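Local coordinates for protein similarities with probable monooxygenase (Photorhabdus luminescens, PDB 4HB9) that binds flavin-adenine dinucleotide and probably acts as a flavin-dependent monooxygenase of the aromatic-ring hydroxylase type, at residues 57-62 / 115-120; 145-148 / 152-155; 229-234 / 291-296; 266-271 / 284-289; 319-324 / 368-373. One frame throughout, in Å; residues are numbered along the deposited sequence. Where two conformers were deposited one is given.

How the interactions relate
The five contacts differ in burial and in chemistry. Interactions 4 and 5 are buried meetings of helices: 4 joins C268 and V271 to V286 far from the annotated sites, whereas 5 sets H321 against A370 and Y369, with the H321 side chain about 7 Å from the bound FAD. Interaction 2, also largely buried, is the one with paired strands, closed by two backbone bonds. Interactions 1 and 3 are partly buried: 1 pairs leucines inside, 3 sets I231 beside the amide of N293, and each adds a charged or histidine-carboxylate pair at the surface. Interaction 4 is nested in the chain loop closed by interaction 3, and the two touch, P296 and I294 packing on L267.

Interaction 1. Residues 57-62 / 115-120; sequences ECLPAE and KEILNK. With EDO (1,2-ethanediol), chain L.
L59, the first residue past helix 49-58, meets L118 of helix 111-119 methyl against methyl, CD2 of L59 lying 3.8 Å from CD2 of L118, and the two side chains cross at about a right angle. The other branch of L59, CD1, stands 4.4 Å from CG2 of I117, a looser approach. L59 also packs on H18 and L118 on T14, both of helix 11-22, the helix after what is probably the Rossmann-type glycine-rich turn, and the side chain of L118 comes within about 4 Å of that of the FAD-binding residue I11.

The polar part is at the exposed side of the contact. K120 NZ reaches E62 OE1 at 3.3 Å, a salt bridge whose hydrogen bond is weak. The lysine starts with CG opposite the backbone N (chi1 174°) and bends at chi2 and chi4, while the glutamate runs extended beyond CG to meet it crosswise. Backbone oxygens of I117 and K120 are both held by ND2 of N63. One turn back, K115 NZ makes a weak hydrogen bond of 3.4 Å to O1 of a 1,2-ethanediol, probably from the crystallisation liquor, and also bonds A9 O.

A weak, solvent-exposed ion pair of this kind probably contributes modestly, beside a buried apolar contact that needs no polar partner.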
# COMPACT_ATOMS: atom_id res chain seq x y z
N GLU A 57 -1.35 17.65 6.30
CA GLU A 57 -2.65 18.35 6.45
C GLU A 57 -3.64 17.62 7.38
O GLU A 57 -4.56 18.24 7.92
CB GLU A 57 -3.25 18.64 5.05
CG GLU A 57 -2.35 19.56 4.22
CD GLU A 57 -3.00 20.23 3.02
OE1 GLU A 57 -4.18 19.96 2.69
OE2 GLU A 57 -2.31 21.06 2.38
N CYS A 58 -3.48 16.32 7.59
CA CYS A 58 -4.42 15.59 8.45
C CYS A 58 -3.93 15.31 9.86
O CYS A 58 -4.73 15.28 10.80
CB CYS A 58 -4.80 14.25 7.82
SG CYS A 58 -5.82 14.45 6.34
N LEU A 59 -2.64 15.03 9.98
CA LEU A 59 -2.07 14.57 11.24
C LEU A 59 -1.93 15.72 12.24
O LEU A 59 -1.56 16.83 11.84
CB LEU A 59 -0.70 13.95 11.02
CG LEU A 59 -0.53 12.55 10.41
CD1 LEU A 59 0.96 12.22 10.31
CD2 LEU A 59 -1.22 11.47 11.19
N PRO A 60 -2.17 15.45 13.54
CA PRO A 60 -1.76 16.43 14.56
C PRO A 60 -0.27 16.70 14.44
O PRO A 60 0.47 15.85 13.97
CB PRO A 60 -2.05 15.73 15.88
CG PRO A 60 -3.01 14.65 15.55
CD PRO A 60 -2.71 14.23 14.15
N ALA A 61 0.14 17.89 14.86
CA ALA A 61 1.53 18.28 14.70
C ALA A 61 2.48 17.28 15.36
O ALA A 61 3.55 17.02 14.83
CB ALA A 61 1.74 19.68 15.26
N GLU A 62 2.12 16.71 16.50
CA GLU A 62 3.06 15.80 17.16
C GLU A 62 3.30 14.53 16.32
O GLU A 62 4.43 14.04 16.21
CB GLU A 62 2.70 15.50 18.61
CG GLU A 62 1.46 14.65 18.85
CD GLU A 62 1.30 14.25 20.32
OE1 GLU A 62 2.33 14.00 21.01
OE2 GLU A 62 0.14 14.15 20.77
N LYS A 115 2.57 3.03 10.68
CA LYS A 115 1.32 2.63 11.39
C LYS A 115 1.29 3.10 12.85
O LYS A 115 0.26 3.56 13.34
CB LYS A 115 1.08 1.12 11.33
CG LYS A 115 0.59 0.62 9.97
CD LYS A 115 -0.69 1.29 9.45
CE LYS A 115 -1.89 1.22 10.41
NZ LYS A 115 -2.15 -0.17 10.87
N GLU A 116 2.40 2.97 13.56
CA GLU A 116 2.48 3.45 14.94
C GLU A 116 2.21 4.95 15.03
O GLU A 116 1.50 5.40 15.93
CB GLU A 116 3.83 3.10 15.59
CG GLU A 116 4.04 1.61 15.79
CD GLU A 116 2.92 0.93 16.57
OE1 GLU A 116 2.83 1.14 17.78
OE2 GLU A 116 2.13 0.18 15.96
N ILE A 117 2.76 5.71 14.07
CA ILE A 117 2.53 7.13 13.99
C ILE A 117 1.08 7.48 13.64
O ILE A 117 0.49 8.38 14.25
CB ILE A 117 3.50 7.77 12.99
CG1 ILE A 117 4.91 7.70 13.58
CG2 ILE A 117 3.11 9.20 12.66
CD1 ILE A 117 5.99 7.96 12.55
N LEU A 118 0.53 6.77 12.67
CA LEU A 118 -0.89 6.92 12.34
C LEU A 118 -1.82 6.52 13.50
O LEU A 118 -2.85 7.18 13.71
CB LEU A 118 -1.24 6.13 11.09
CG LEU A 118 -0.80 6.86 9.82
CD1 LEU A 118 -0.81 5.89 8.66
CD2 LEU A 118 -1.71 8.06 9.52
N ASN A 119 -1.46 5.49 14.26
CA ASN A 119 -2.31 5.06 15.38
C ASN A 119 -2.27 5.99 16.58
O ASN A 119 -3.23 6.04 17.36
CB ASN A 119 -1.96 3.64 15.82
CG ASN A 119 -2.38 2.59 14.82
OD1 ASN A 119 -3.07 2.88 13.85
ND2 ASN A 119 -1.95 1.36 15.04
N LYS A 120 -1.19 6.77 16.73
CA LYS A 120 -1.02 7.62 17.88
C LYS A 120 -2.14 8.67 17.89
O LYS A 120 -2.38 9.33 16.90
CB LYS A 120 0.34 8.32 17.82
CG LYS A 120 0.59 9.34 18.90
CD LYS A 120 1.08 8.70 20.19
CE LYS A 120 1.55 9.75 21.19
NZ LYS A 120 2.52 10.71 20.58
C1 EDO L . -3.44 -3.02 12.70
O1 EDO L . -4.40 -1.96 12.66
C2 EDO L . -4.02 -4.19 11.93
O2 EDO L . -4.09 -3.87 10.53

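Interaction 2. Residues 145-148 / 152-155; sequences IFFA and HENV
A beta hairpin, strand 143-147 returning as strand 152-155, is closed here at I145 and E153, an antiparallel hydrogen-bonded pair. I145 N donates to E153 O at 2.8 Å and almost straight (177° at the hydrogen), approaching nearly in line with the carbonyl bond. The return bond, E153 N to I145 O, is longer at 3.1 Å and more bent (153°), with the donor lying in the carbonyl plane. I145 O also receives a CA-H...O contact from H152 CA, 3.0 Å away, so two donors of different strength converge on this oxygen. F146 and H152 form the next, non-hydrogen-bonded pair, and their side chains leave on the face away from I145 and E153.

The hairpin forms two strands of a three-stranded antiparallel sheet completed by strand 132-137, where F132 is an FAD-binding residue that I145 touches. On the face of I145 and E153, I145 CD1 lies 3.8 Å from both CG1 and CG2 of V155, the two side chains meeting crosswise. F147, with its CG turned beside the backbone N, presents a ring edge to the glutamate stem: CE2 is 3.8 Å from E153 CG. The E153 chain bends at chi2, and its carboxylate plane stands 53° from the ring. Y30 of strand 26-30 packs against I145, F147, E153 and V155.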
# COMPACT_ATOMS: atom_id res chain seq x y z
N ILE A 145 -24.27 -1.22 11.02
CA ILE A 145 -23.12 -2.06 10.70
C ILE A 145 -23.15 -3.31 11.55
O ILE A 145 -23.29 -3.21 12.76
CB ILE A 145 -21.78 -1.34 11.00
CG1 ILE A 145 -21.76 0.08 10.42
CG2 ILE A 145 -20.62 -2.16 10.43
CD1 ILE A 145 -20.68 0.97 11.05
N PHE A 146 -22.99 -4.48 10.93
CA PHE A 146 -22.92 -5.74 11.66
C PHE A 146 -21.50 -6.31 11.67
O PHE A 146 -20.89 -6.41 10.62
CB PHE A 146 -23.81 -6.78 10.98
CG PHE A 146 -25.27 -6.40 10.97
CD1 PHE A 146 -26.15 -6.93 11.90
CD2 PHE A 146 -25.76 -5.51 10.04
CE1 PHE A 146 -27.49 -6.59 11.89
CE2 PHE A 146 -27.11 -5.15 10.03
CZ PHE A 146 -27.98 -5.70 10.95
N PHE A 147 -21.04 -6.75 12.83
CA PHE A 147 -19.72 -7.35 12.98
C PHE A 147 -19.78 -8.85 13.22
O PHE A 147 -20.82 -9.40 13.60
CB PHE A 147 -18.96 -6.63 14.09
CG PHE A 147 -18.88 -5.16 13.87
CD1 PHE A 147 -17.99 -4.64 12.94
CD2 PHE A 147 -19.73 -4.29 14.54
CE1 PHE A 147 -17.92 -3.28 12.69
CE2 PHE A 147 -19.67 -2.93 14.30
CZ PHE A 147 -18.76 -2.42 13.38
N ALA A 148 -18.66 -9.52 12.98
CA ALA A 148 -18.60 -11.00 13.00
C ALA A 148 -18.92 -11.58 14.38
O ALA A 148 -19.38 -12.72 14.49
CB ALA A 148 -17.24 -11.48 12.56
N HIS A 152 -23.31 -4.77 16.71
CA HIS A 152 -23.69 -3.79 15.69
C HIS A 152 -23.53 -2.37 16.21
O HIS A 152 -23.51 -2.12 17.43
CB HIS A 152 -25.13 -3.99 15.23
CG HIS A 152 -26.13 -3.68 16.29
ND1 HIS A 152 -26.75 -2.45 16.39
CD2 HIS A 152 -26.58 -4.42 17.33
CE1 HIS A 152 -27.55 -2.46 17.44
NE2 HIS A 152 -27.47 -3.64 18.03
N GLU A 153 -23.39 -1.44 15.27
CA GLU A 153 -23.35 -0.03 15.58
C GLU A 153 -24.10 0.72 14.49
O GLU A 153 -24.14 0.28 13.34
CB GLU A 153 -21.90 0.48 15.60
CG GLU A 153 -21.00 -0.17 16.63
CD GLU A 153 -21.27 0.27 18.06
OE1 GLU A 153 -20.78 -0.40 18.99
OE2 GLU A 153 -21.99 1.28 18.25
N ASN A 154 -24.61 1.90 14.83
CA ASN A 154 -25.29 2.74 13.87
C ASN A 154 -24.44 3.99 13.60
O ASN A 154 -23.92 4.59 14.54
CB ASN A 154 -26.67 3.15 14.40
CG ASN A 154 -27.57 1.96 14.69
OD1 ASN A 154 -27.51 0.92 14.03
ND2 ASN A 154 -28.44 2.12 15.69
N VAL A 155 -24.30 4.34 12.33
CA VAL A 155 -23.56 5.52 11.93
C VAL A 155 -24.34 6.27 10.84
O VAL A 155 -25.34 5.78 10.34
CB VAL A 155 -22.13 5.17 11.41
CG1 VAL A 155 -21.33 4.46 12.48
CG2 VAL A 155 -22.18 4.34 10.13

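Interaction 3. Residues 229-234 / 291-296; sequences VNIHVE and MENISP
H232 reaches across to E292 with the far edge of its imidazole. From CB the side chain leaves with CG beside the backbone N and opposite the carbonyl carbon (chi1 -56°), which turns the ring toward E292. One ring face is packed by CG1 of the preceding I231, 3.8 Å above the ring plane and over its centre. At the tip, NE2 donates to E292 OE2 in a histidine-carboxylate hydrogen bond; its modelled 2.5 Å is shorter than expected, so the exact length is doubtful. Ring and carboxylate are nearly coplanar, 20° apart, and approach from opposite directions.

The histidine sits in the loop linking strands 218-228 and 240-251 of the seven-stranded mixed sheet, and E292 belongs to segment 291-296, which runs into strand 295-301, at an edge of that sheet. The loop is shaped by an Asx turn, N230 OD1 accepting H232 N at 2.9 Å from well above the amide plane. A water takes the I231 N-H at 2.9 Å, donates to V229 O and gives E292 OE1 a weak bond, tying the carboxylate to the loop backbone as well. Alongside, I231 CD1 lies 4.1 Å from N293 OD1, while N293 ND2 is bonded to D290.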
# COMPACT_ATOMS: atom_id res chain seq x y z
N VAL A 229 14.33 -5.43 11.52
CA VAL A 229 15.26 -6.55 11.45
C VAL A 229 14.51 -7.83 11.84
O VAL A 229 14.59 -8.82 11.15
CB VAL A 229 16.46 -6.34 12.39
CG1 VAL A 229 17.34 -7.60 12.48
CG2 VAL A 229 17.27 -5.16 11.91
N ASN A 230 13.76 -7.76 12.94
CA ASN A 230 13.05 -8.92 13.48
C ASN A 230 11.58 -8.62 13.50
O ASN A 230 11.15 -7.78 14.26
CB ASN A 230 13.56 -9.23 14.89
CG ASN A 230 12.93 -10.49 15.49
OD1 ASN A 230 11.98 -11.06 14.93
ND2 ASN A 230 13.47 -10.95 16.62
N ILE A 231 10.80 -9.30 12.66
CA ILE A 231 9.35 -9.01 12.59
C ILE A 231 8.55 -9.61 13.76
O ILE A 231 7.34 -9.41 13.84
CB ILE A 231 8.75 -9.46 11.25
CG1 ILE A 231 8.85 -10.98 11.06
CG2 ILE A 231 9.43 -8.73 10.10
CD1 ILE A 231 8.12 -11.48 9.84
N HIS A 232 9.23 -10.31 14.67
CA HIS A 232 8.57 -11.02 15.77
C HIS A 232 8.70 -10.33 17.11
O HIS A 232 8.65 -10.99 18.14
CB HIS A 232 9.13 -12.44 15.91
CG HIS A 232 9.04 -13.24 14.66
ND1 HIS A 232 7.83 -13.67 14.15
CD2 HIS A 232 9.98 -13.65 13.79
CE1 HIS A 232 8.04 -14.32 13.02
NE2 HIS A 232 9.34 -14.33 12.78
N VAL A 233 8.86 -9.01 17.11
CA VAL A 233 8.89 -8.24 18.34
C VAL A 233 7.71 -7.27 18.36
O VAL A 233 7.03 -7.07 17.33
CB VAL A 233 10.21 -7.46 18.51
CG1 VAL A 233 11.39 -8.41 18.45
CG2 VAL A 233 10.36 -6.37 17.46
N GLU A 234 7.43 -6.69 19.53
CA GLU A 234 6.44 -5.63 19.67
C GLU A 234 6.85 -4.44 18.81
O GLU A 234 8.04 -4.08 18.79
CB GLU A 234 6.34 -5.18 21.14
CG GLU A 234 5.80 -6.25 22.10
CD GLU A 234 5.98 -5.86 23.57
OE1 GLU A 234 6.03 -4.65 23.88
OE2 GLU A 234 6.07 -6.78 24.41
N MSE A 291 15.31 -15.15 4.44
CA MSE A 291 14.44 -16.31 4.13
C MSE A 291 13.06 -16.27 4.76
O MSE A 291 12.19 -17.05 4.38
CB MSE A 291 15.12 -17.62 4.52
CG MSE A 291 16.34 -17.88 3.64
SE MSE A 291 17.67 -19.06 4.53
CE MSE A 291 18.20 -17.95 6.07
N GLU A 292 12.84 -15.38 5.71
CA GLU A 292 11.51 -15.19 6.30
C GLU A 292 10.61 -14.16 5.59
O GLU A 292 9.42 -14.04 5.93
CB GLU A 292 11.65 -14.73 7.75
CG GLU A 292 11.30 -15.77 8.79
CD GLU A 292 10.89 -15.10 10.08
OE1 GLU A 292 11.68 -14.26 10.58
OE2 GLU A 292 9.77 -15.36 10.56
N ASN A 293 11.16 -13.41 4.65
CA ASN A 293 10.41 -12.34 3.99
C ASN A 293 10.61 -12.37 2.46
O ASN A 293 11.10 -11.41 1.89
CB ASN A 293 10.83 -10.95 4.54
CG ASN A 293 10.33 -10.69 5.97
OD1 ASN A 293 9.27 -10.10 6.16
ND2 ASN A 293 11.10 -11.12 6.97
N ILE A 294 10.25 -13.47 1.81
CA ILE A 294 10.23 -13.51 0.32
C ILE A 294 8.81 -13.77 -0.12
O ILE A 294 8.20 -14.75 0.29
CB ILE A 294 11.14 -14.59 -0.29
CG1 ILE A 294 12.58 -14.35 0.13
CG2 ILE A 294 11.08 -14.55 -1.83
CD1 ILE A 294 13.48 -15.52 -0.15
N SER A 295 8.28 -12.90 -0.97
CA SER A 295 6.85 -12.94 -1.29
C SER A 295 6.60 -13.06 -2.79
O SER A 295 7.00 -12.19 -3.56
CB SER A 295 6.14 -11.70 -0.78
OG SER A 295 6.49 -11.43 0.56
N PRO A 296 5.89 -14.12 -3.20
CA PRO A 296 5.39 -14.20 -4.57
C PRO A 296 4.00 -13.59 -4.68
O PRO A 296 3.17 -13.78 -3.78
CB PRO A 296 5.31 -15.71 -4.80
CG PRO A 296 4.99 -16.27 -3.45
CD PRO A 296 5.52 -15.31 -2.41
O HOH W 1 12.30 -10.99 10.85

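Interaction 4. Residues 266-271 / 284-289; sequences ALCDLV and TLVQQS
C268 SG lies over the last turn of helix 280-287, 3.4 Å from V286 O and 3.7 Å from V286 CG1. The thiol is carried there by a first torsion that sets SG opposite the backbone N (chi1 -159°); C268 was modelled in two conformers, so the sulfur contacts hold for one of them and are less certain. One turn further along its helix, V271 points its CB at the partner helix and brings CG1 to 4.2 Å from CG2 of V286. The two methyls of V286 thus divide the contact, CG1 with the sulfur and CG2 with the second valine.

Helices 264-274 and 280-287 are two consecutive helices joined by a short loop, lying against the mixed sheet away from the flavin. W246 of strand 240-251 packs on V271, V286 and L285 alike, and I186 of strand 179-191 also meets V271. Farther out, the end of helix 280-287 is fastened by side-chain and backbone bonds: S289 OG donates to L285 O at 2.9 Å, tilted 30° from the carbonyl plane, and is bonded to W246 NE1 too. S289 N reaches V286 O at 3.1 Å, so the carbonyl beside the thiol already has a donor. Q287 NE2 bonds to OE1 of Q272, a polar link between the two helices.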
# COMPACT_ATOMS: atom_id res chain seq x y z
N ALA A 266 12.82 -22.24 -2.23
CA ALA A 266 12.49 -22.57 -3.62
C ALA A 266 12.29 -21.30 -4.47
O ALA A 266 12.67 -21.28 -5.65
CB ALA A 266 11.25 -23.42 -3.67
N LEU A 267 11.70 -20.26 -3.88
CA LEU A 267 11.54 -18.98 -4.54
C LEU A 267 12.90 -18.37 -4.85
O LEU A 267 13.12 -17.90 -5.95
CB LEU A 267 10.67 -18.01 -3.72
CG LEU A 267 9.20 -18.40 -3.58
CD1 LEU A 267 8.49 -17.58 -2.52
CD2 LEU A 267 8.50 -18.26 -4.94
N CYS A 268 13.81 -18.42 -3.88
CA CYS A 268 15.18 -17.94 -4.07
C CYS A 268 15.87 -18.69 -5.21
O CYS A 268 16.43 -18.08 -6.11
CB CYS A 268 15.96 -18.11 -2.76
SG CYS A 268 17.41 -17.06 -2.59
N ASP A 269 15.83 -20.01 -5.15
CA ASP A 269 16.36 -20.87 -6.20
C ASP A 269 15.77 -20.53 -7.55
O ASP A 269 16.47 -20.45 -8.55
CB ASP A 269 16.06 -22.34 -5.89
CG ASP A 269 16.98 -22.92 -4.83
OD1 ASP A 269 18.03 -22.28 -4.56
OD2 ASP A 269 16.65 -24.00 -4.26
N LEU A 270 14.48 -20.32 -7.59
CA LEU A 270 13.85 -20.01 -8.86
C LEU A 270 14.36 -18.71 -9.48
O LEU A 270 14.62 -18.66 -10.68
CB LEU A 270 12.36 -19.98 -8.70
CG LEU A 270 11.71 -19.87 -10.08
CD1 LEU A 270 10.56 -20.85 -10.20
CD2 LEU A 270 11.30 -18.44 -10.31
N VAL A 271 14.50 -17.65 -8.68
CA VAL A 271 14.94 -16.38 -9.22
C VAL A 271 16.40 -16.52 -9.70
O VAL A 271 16.76 -16.03 -10.81
CB VAL A 271 14.78 -15.25 -8.20
CG1 VAL A 271 15.43 -13.96 -8.69
CG2 VAL A 271 13.31 -15.03 -7.91
N THR A 284 24.49 -12.32 -5.71
CA THR A 284 24.88 -12.07 -4.32
C THR A 284 23.71 -11.47 -3.53
O THR A 284 23.37 -11.91 -2.44
CB THR A 284 26.09 -11.12 -4.29
OG1 THR A 284 27.16 -11.69 -5.06
CG2 THR A 284 26.55 -10.84 -2.86
N LEU A 285 23.05 -10.48 -4.14
CA LEU A 285 21.88 -9.85 -3.53
C LEU A 285 20.81 -10.89 -3.19
O LEU A 285 20.32 -10.97 -2.07
CB LEU A 285 21.33 -8.77 -4.47
CG LEU A 285 20.11 -7.99 -4.04
CD1 LEU A 285 20.32 -7.36 -2.67
CD2 LEU A 285 19.80 -6.91 -5.05
N VAL A 286 20.43 -11.70 -4.18
CA VAL A 286 19.35 -12.64 -3.98
C VAL A 286 19.76 -13.73 -2.96
O VAL A 286 19.00 -14.06 -2.05
CB VAL A 286 18.86 -13.23 -5.32
CG1 VAL A 286 17.86 -14.35 -5.12
CG2 VAL A 286 18.27 -12.13 -6.18
N GLN A 287 21.00 -14.22 -3.07
CA GLN A 287 21.53 -15.22 -2.13
C GLN A 287 21.55 -14.74 -0.67
O GLN A 287 21.36 -15.51 0.26
CB GLN A 287 22.94 -15.67 -2.57
CG GLN A 287 22.98 -16.52 -3.85
CD GLN A 287 24.36 -16.56 -4.53
OE1 GLN A 287 25.32 -15.98 -4.03
NE2 GLN A 287 24.47 -17.24 -5.70
N GLN A 288 21.74 -13.44 -0.48
CA GLN A 288 21.85 -12.88 0.87
C GLN A 288 20.54 -12.35 1.39
O GLN A 288 20.52 -11.64 2.41
CB GLN A 288 22.91 -11.78 0.87
CG GLN A 288 24.30 -12.33 0.57
CD GLN A 288 24.65 -13.44 1.53
OE1 GLN A 288 24.37 -13.33 2.74
NE2 GLN A 288 25.20 -14.55 1.02
N SER A 289 19.44 -12.68 0.72
CA SER A 289 18.15 -12.19 1.16
C SER A 289 17.61 -12.98 2.37
O SER A 289 18.03 -14.09 2.68
CB SER A 289 17.16 -12.16 -0.01
OG SER A 289 17.62 -11.20 -0.96

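Interaction 5. Residues 319-324 / 368-373; sequences AIHNMT and AYANEI
H321 turns its CG beside the backbone N (chi1 -74°), and Y369 places its own between the backbone N and the carbonyl carbon (chi1 61°); these settings bring the imidazole against A370 CB and the tyrosine ring close to the imidazole. The contact packs the short helix 318-321 at the FAD site, which opens with the FAD-binding residue D318, against the long C-terminal helix 355-386 of the FAD-binding fold. The backbones come close, with CA atoms of H321 and A370 6.1 Å apart, consistent with the small alanine side chain.

A370 CB points at the other segment and meets the imidazole at its edge, in the ring plane: it is 3.4 Å from ND1 and equally near CE1. The tyrosine ring comes obliquely, its CE1 4.0 Å from H321 CE1. On one face of the imidazole the preceding residue, I320, contributes CG2, 4.2 Å above the plane and displaced toward the rim. Both polar ends turn to one carboxylate of helix 330-349: H321 NE2 and Y369 OH are each hydrogen-bonded to D337 OD1, which would fix the rotation of the imidazole and probably polarise it. Y369 further makes a cation-pi contact with R336. Nearest to the buried NE2 on the tyrosine side is again the ring carbon CE1 of Y369, 4.2 Å from H321 NE2.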
# COMPACT_ATOMS: atom_id res chain seq x y z
N ALA A 319 -9.50 -0.71 -1.16
CA ALA A 319 -10.90 -1.11 -1.33
C ALA A 319 -11.45 -0.75 -2.70
O ALA A 319 -12.30 -1.48 -3.24
CB ALA A 319 -11.78 -0.52 -0.24
N ILE A 320 -10.98 0.35 -3.26
CA ILE A 320 -11.47 0.82 -4.55
C ILE A 320 -10.35 1.05 -5.59
O ILE A 320 -10.66 1.17 -6.78
CB ILE A 320 -12.38 2.07 -4.33
CG1 ILE A 320 -13.13 2.44 -5.61
CG2 ILE A 320 -11.58 3.25 -3.82
CD1 ILE A 320 -14.09 1.39 -6.10
N HIS A 321 -9.08 1.04 -5.17
CA HIS A 321 -7.91 1.34 -6.02
C HIS A 321 -7.03 0.20 -6.47
O HIS A 321 -6.37 0.30 -7.50
CB HIS A 321 -6.90 2.20 -5.24
CG HIS A 321 -7.32 3.60 -5.07
ND1 HIS A 321 -7.68 4.38 -6.14
CD2 HIS A 321 -7.49 4.35 -3.97
CE1 HIS A 321 -8.04 5.57 -5.70
NE2 HIS A 321 -7.95 5.57 -4.39
N ASN A 322 -6.90 -0.83 -5.64
CA ASN A 322 -5.85 -1.83 -5.86
C ASN A 322 -6.34 -3.19 -5.50
O ASN A 322 -6.54 -3.47 -4.33
CB ASN A 322 -4.61 -1.56 -4.99
CG ASN A 322 -3.55 -0.76 -5.72
OD1 ASN A 322 -3.24 -1.04 -6.87
ND2 ASN A 322 -2.99 0.24 -5.04
N MSE A 323 -6.52 -4.03 -6.51
CA MSE A 323 -6.93 -5.43 -6.32
C MSE A 323 -5.77 -6.29 -5.85
O MSE A 323 -6.00 -7.37 -5.32
CB MSE A 323 -7.53 -5.98 -7.62
CG MSE A 323 -8.87 -5.31 -7.95
SE MSE A 323 -10.25 -5.50 -6.53
CE MSE A 323 -9.77 -7.26 -5.78
N THR A 324 -4.54 -5.81 -6.06
CA THR A 324 -3.33 -6.45 -5.50
C THR A 324 -2.67 -5.50 -4.48
O THR A 324 -2.31 -4.37 -4.82
CB THR A 324 -2.27 -6.80 -6.59
OG1 THR A 324 -2.91 -7.21 -7.81
CG2 THR A 324 -1.34 -7.92 -6.12
N ALA A 368 -11.03 9.90 -11.16
CA ALA A 368 -10.12 10.48 -12.16
C ALA A 368 -8.67 10.09 -11.91
O ALA A 368 -7.99 9.61 -12.82
CB ALA A 368 -10.23 12.00 -12.22
N TYR A 369 -8.17 10.29 -10.69
CA TYR A 369 -6.79 9.89 -10.45
C TYR A 369 -6.64 8.39 -10.29
O TYR A 369 -5.60 7.85 -10.70
CB TYR A 369 -6.09 10.68 -9.33
CG TYR A 369 -6.69 10.59 -7.95
CD1 TYR A 369 -6.56 9.45 -7.16
CD2 TYR A 369 -7.33 11.69 -7.39
CE1 TYR A 369 -7.09 9.40 -5.88
CE2 TYR A 369 -7.85 11.66 -6.12
CZ TYR A 369 -7.73 10.53 -5.36
OH TYR A 369 -8.28 10.58 -4.12
N ALA A 370 -7.65 7.70 -9.77
CA ALA A 370 -7.61 6.23 -9.66
C ALA A 370 -7.42 5.56 -11.02
O ALA A 370 -6.54 4.69 -11.19
CB ALA A 370 -8.86 5.69 -9.00
N ASN A 371 -8.25 5.96 -11.98
CA ASN A 371 -8.16 5.41 -13.33
C ASN A 371 -6.80 5.70 -13.98
O ASN A 371 -6.20 4.84 -14.63
CB ASN A 371 -9.31 5.91 -14.21
CG ASN A 371 -10.64 5.28 -13.86
OD1 ASN A 371 -10.72 4.12 -13.40
ND2 ASN A 371 -11.72 6.03 -14.08
N GLU A 372 -6.30 6.91 -13.79
CA GLU A 372 -5.01 7.24 -14.35
C GLU A 372 -3.93 6.34 -13.74
O GLU A 372 -3.10 5.79 -14.45
CB GLU A 372 -4.66 8.73 -14.15
CG GLU A 372 -3.23 9.06 -14.57
CD GLU A 372 -2.92 10.56 -14.56
OE1 GLU A 372 -3.86 11.37 -14.50
OE2 GLU A 372 -1.71 10.92 -14.61
N ILE A 373 -3.95 6.19 -12.42
CA ILE A 373 -2.90 5.43 -11.74
C ILE A 373 -2.93 3.94 -12.12
O ILE A 373 -1.87 3.33 -12.39
CB ILE A 373 -3.00 5.63 -10.22
CG1 ILE A 373 -2.59 7.05 -9.88
CG2 ILE A 373 -2.07 4.66 -9.49
CD1 ILE A 373 -3.05 7.51 -8.51